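Local coordinates for protein post-proline cleaving enzyme (Rickettsia typhi, PDB 4HVT) that probably acts as a serine-type oligopeptidase of the prolyl oligopeptidase family, cleaving peptides on the carboxyl side of proline, at residues K671-E676 / Y699-N704. Numbering follows the deposited sequence.
Sequences KTYFLE and YTFFAN
With chi1 of -68°, Tyr673 sets its CG opposite its own carbonyl carbon, while Phe701, at chi1 164°, extends its ring nearly trans to the backbone N; these two choices bring the phenol and phenyl rings into contact between backbones that do not themselves meet. The CA atoms of Tyr673 and Phe701 stand 8.4 Å apart, and no shorter CA separation occurs between 671-676 and 699-704; the one residue pair in contact across the segments joins ring carbons, so the junction is made by side chains. Both CB atoms point toward the opposing segment. A single ring carbon of Tyr673, CD2, meets the CD1-CE1 bond of Phe701, 3.7 Å from CE1 and equally far from CD1, whereas CE2 of Tyr673 is already 4.2 Å from CE1 of Phe701. The planes are inclined at 62° and the ring centroids are 5.6 Å apart, an oblique aromatic pair. On the helix, the Phe701 ring also has a neighbour: its CD2 lies 3.9 Å above the plane of the Phe702 ring, over the centre.

In the fold, strand 672-677 is the outermost strand of the eight-stranded mixed sheet of the alpha/beta-hydrolase domain, paired in parallel with 640-646, and helix 688-706 follows it in sequence and packs on one side of the sheet. Tyr673 further touches Thr46 of helix 34-51 and Met53, so that helix and the loop after it also border the Tyr673 side chain.

No hydrogen bond or salt bridge links the two segments, and their mutual burial totals just 88 Å². The chemistry is therefore van der Waals and hydrophobic contact between ring carbons, which on its own is weakly directional, so the ring orientations are probably set also by neighbours such as Phe702 and Thr46.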
ATOM      1  N   LYS A 671     -10.741  28.747   3.196  1.00 26.37           N
ATOM      2  CA  LYS A 671      -9.886  28.561   4.364  1.00 26.84           C
ATOM      3  C   LYS A 671      -9.104  27.271   4.165  1.00 24.45           C
ATOM      4  O   LYS A 671      -9.718  26.275   3.828  1.00 24.28           O
ATOM      5  CB  LYS A 671     -10.767  28.441   5.589  1.00 28.54           C
ATOM      6  CG  LYS A 671     -10.075  28.264   6.914  1.00 30.55           C
ATOM      7  CD  LYS A 671      -9.450  29.524   7.420  1.00 34.05           C
ATOM      8  CE  LYS A 671      -8.592  29.204   8.634  1.00 36.01           C
ATOM      9  NZ  LYS A 671      -8.121  30.427   9.319  1.00 37.97           N
ATOM     10  N   THR A 672      -7.781  27.327   4.274  1.00 23.27           N
ATOM     11  CA  THR A 672      -6.917  26.116   4.107  1.00 22.33           C
ATOM     12  C   THR A 672      -6.016  25.939   5.335  1.00 22.13           C
ATOM     13  O   THR A 672      -5.611  26.953   5.975  1.00 22.79           O
ATOM     14  CB  THR A 672      -5.981  26.177   2.901  1.00 22.08           C
ATOM     15  OG1 THR A 672      -4.978  27.156   3.167  1.00 23.40           O
ATOM     16  CG2 THR A 672      -6.734  26.516   1.629  1.00 22.48           C
ATOM     17  N   TYR A 673      -5.685  24.665   5.588  1.00 21.23           N
ATOM     18  CA  TYR A 673      -4.822  24.198   6.650  1.00 21.10           C
ATOM     19  C   TYR A 673      -3.766  23.389   5.903  1.00 20.45           C
ATOM     20  O   TYR A 673      -4.100  22.682   4.973  1.00 21.06           O
ATOM     21  CB  TYR A 673      -5.638  23.337   7.680  1.00 21.18           C
ATOM     22  CG  TYR A 673      -6.638  24.190   8.458  1.00 22.25           C
ATOM     23  CD1 TYR A 673      -6.255  24.805   9.625  1.00 23.00           C
ATOM     24  CD2 TYR A 673      -7.950  24.390   8.005  1.00 22.75           C
ATOM     25  CE1 TYR A 673      -7.127  25.623  10.332  1.00 24.09           C
ATOM     26  CE2 TYR A 673      -8.826  25.217   8.700  1.00 23.95           C
ATOM     27  CZ  TYR A 673      -8.406  25.805   9.867  1.00 24.56           C
ATOM     28  OH  TYR A 673      -9.246  26.618  10.598  1.00 25.98           O
ATOM     29  N   PHE A 674      -2.514  23.572   6.268  1.00 20.32           N
ATOM     30  CA  PHE A 674      -1.370  22.973   5.599  1.00 19.80           C
ATOM     31  C   PHE A 674      -0.420  22.400   6.628  1.00 19.88           C
ATOM     32  O   PHE A 674      -0.072  23.094   7.579  1.00 20.66           O
ATOM     33  CB  PHE A 674      -0.698  24.055   4.767  1.00 20.31           C
ATOM     34  CG  PHE A 674       0.549  23.610   4.069  1.00 20.02           C
ATOM     35  CD1 PHE A 674       0.458  22.946   2.855  1.00 19.19           C
ATOM     36  CD2 PHE A 674       1.794  23.781   4.661  1.00 20.25           C
ATOM     37  CE1 PHE A 674       1.603  22.484   2.197  1.00 18.92           C
ATOM     38  CE2 PHE A 674       2.955  23.349   4.005  1.00 19.84           C
ATOM     39  CZ  PHE A 674       2.857  22.692   2.777  1.00 19.39           C
ATOM     40  N   LEU A 675       0.069  21.170   6.383  1.00 19.32           N
ATOM     41  CA  LEU A 675       0.975  20.463   7.278  1.00 19.13           C
ATOM     42  C   LEU A 675       2.055  19.805   6.418  1.00 18.72           C
ATOM     43  O   LEU A 675       1.769  18.858   5.632  1.00 18.04           O
ATOM     44  CB  LEU A 675       0.249  19.379   8.075  1.00 19.28           C
ATOM     45  CG  LEU A 675      -0.807  19.868   9.084  1.00 20.25           C
ATOM     46  CD1 LEU A 675      -1.568  18.678   9.536  1.00 20.45           C
ATOM     47  CD2 LEU A 675      -0.132  20.490  10.266  1.00 21.26           C
ATOM     48  N   GLU A 676       3.280  20.271   6.602  1.00 18.90           N
ATOM     49  CA  GLU A 676       4.415  19.713   5.900  1.00 19.27           C
ATOM     50  C   GLU A 676       5.278  18.966   6.914  1.00 19.44           C
ATOM     51  O   GLU A 676       5.799  19.569   7.843  1.00 20.29           O
ATOM     52  CB  GLU A 676       5.229  20.758   5.153  1.00 20.17           C
ATOM     53  CG  GLU A 676       6.464  20.078   4.503  1.00 20.22           C
ATOM     54  CD  GLU A 676       7.091  20.814   3.383  1.00 21.03           C
ATOM     55  OE1 GLU A 676       8.242  21.301   3.591  1.00 22.06           O
ATOM     56  OE2 GLU A 676       6.444  20.988   2.326  1.00 21.60           O
ATOM     57  N   TYR A 699      -8.148  14.649  12.442  1.00 17.51           N
ATOM     58  CA  TYR A 699      -9.471  14.419  13.069  1.00 18.38           C
ATOM     59  C   TYR A 699      -9.975  15.658  13.815  1.00 18.82           C
ATOM     60  O   TYR A 699     -11.169  15.871  13.844  1.00 18.73           O
ATOM     61  CB  TYR A 699      -9.537  13.116  13.885  1.00 18.90           C
ATOM     62  CG  TYR A 699      -9.754  11.955  12.975  1.00 19.51           C
ATOM     63  CD1 TYR A 699     -11.010  11.698  12.430  1.00 20.56           C
ATOM     64  CD2 TYR A 699      -8.726  11.120  12.656  1.00 18.91           C
ATOM     65  CE1 TYR A 699     -11.205  10.647  11.568  1.00 20.87           C
ATOM     66  CE2 TYR A 699      -8.910  10.074  11.790  1.00 19.80           C
ATOM     67  CZ  TYR A 699     -10.139   9.838  11.252  1.00 21.10           C
ATOM     68  OH  TYR A 699     -10.316   8.781  10.388  1.00 22.80           O
ATOM     69  N   THR A 700      -9.076  16.513  14.294  1.00 18.80           N
ATOM     70  CA  THR A 700      -9.493  17.768  14.890  1.00 19.91           C
ATOM     71  C   THR A 700     -10.083  18.620  13.771  1.00 19.84           C
ATOM     72  O   THR A 700     -11.167  19.181  13.944  1.00 19.92           O
ATOM     73  CB  THR A 700      -8.343  18.460  15.643  1.00 20.65           C
ATOM     74  OG1 THR A 700      -7.871  17.596  16.692  1.00 20.53           O
ATOM     75  CG2 THR A 700      -8.821  19.799  16.235  1.00 21.65           C
ATOM     76  N   PHE A 701      -9.404  18.651  12.619  1.00 19.13           N
ATOM     77  CA  PHE A 701      -9.861  19.432  11.464  1.00 19.02           C
ATOM     78  C   PHE A 701     -11.312  19.028  11.084  1.00 18.62           C
ATOM     79  O   PHE A 701     -12.173  19.871  10.871  1.00 18.93           O
ATOM     80  CB  PHE A 701      -8.867  19.290  10.273  1.00 18.55           C
ATOM     81  CG  PHE A 701      -9.428  19.718   8.957  1.00 18.35           C
ATOM     82  CD1 PHE A 701      -9.524  21.076   8.621  1.00 19.44           C
ATOM     83  CD2 PHE A 701      -9.871  18.795   8.054  1.00 17.95           C
ATOM     84  CE1 PHE A 701     -10.029  21.444   7.387  1.00 19.10           C
ATOM     85  CE2 PHE A 701     -10.408  19.166   6.843  1.00 18.06           C
ATOM     86  CZ  PHE A 701     -10.497  20.492   6.521  1.00 18.63           C
ATOM     87  N   PHE A 702     -11.574  17.739  10.967  1.00 17.95           N
ATOM     88  CA  PHE A 702     -12.874  17.284  10.491  1.00 17.64           C
ATOM     89  C   PHE A 702     -13.910  17.453  11.541  1.00 18.63           C
ATOM     90  O   PHE A 702     -15.050  17.791  11.237  1.00 19.15           O
ATOM     91  CB  PHE A 702     -12.798  15.824  10.020  1.00 16.75           C
ATOM     92  CG  PHE A 702     -12.327  15.686   8.592  1.00 15.91           C
ATOM     93  CD1 PHE A 702     -13.072  16.242   7.574  1.00 15.93           C
ATOM     94  CD2 PHE A 702     -11.206  14.884   8.272  1.00 15.32           C
ATOM     95  CE1 PHE A 702     -12.696  16.110   6.245  1.00 15.67           C
ATOM     96  CE2 PHE A 702     -10.837  14.741   6.960  1.00 14.76           C
ATOM     97  CZ  PHE A 702     -11.579  15.368   5.945  1.00 15.10           C
ATOM     98  N   ALA A 703     -13.535  17.191  12.789  1.00 19.14           N
ATOM     99  CA  ALA A 703     -14.504  17.279  13.884  1.00 19.69           C
ATOM    100  C   ALA A 703     -14.960  18.725  13.999  1.00 20.78           C
ATOM    101  O   ALA A 703     -16.172  19.009  14.178  1.00 20.67           O
ATOM    102  CB  ALA A 703     -13.887  16.831  15.170  1.00 19.80           C
ATOM    103  N   ASN A 704     -14.021  19.647  13.870  1.00 21.14           N
ATOM    104  CA  ASN A 704     -14.345  21.061  13.981  1.00 22.29           C
ATOM    105  C   ASN A 704     -15.118  21.592  12.758  1.00 22.75           C
ATOM    106  O   ASN A 704     -16.085  22.372  12.923  1.00 23.89           O
ATOM    107  CB  ASN A 704     -13.058  21.843  14.200  1.00 22.62           C
ATOM    108  CG  ASN A 704     -13.278  23.324  14.316  1.00 23.51           C
ATOM    109  OD1 ASN A 704     -13.578  23.880  15.438  1.00 25.33           O
ATOM    110  ND2 ASN A 704     -13.150  24.005  13.199  1.00 23.23           N
TER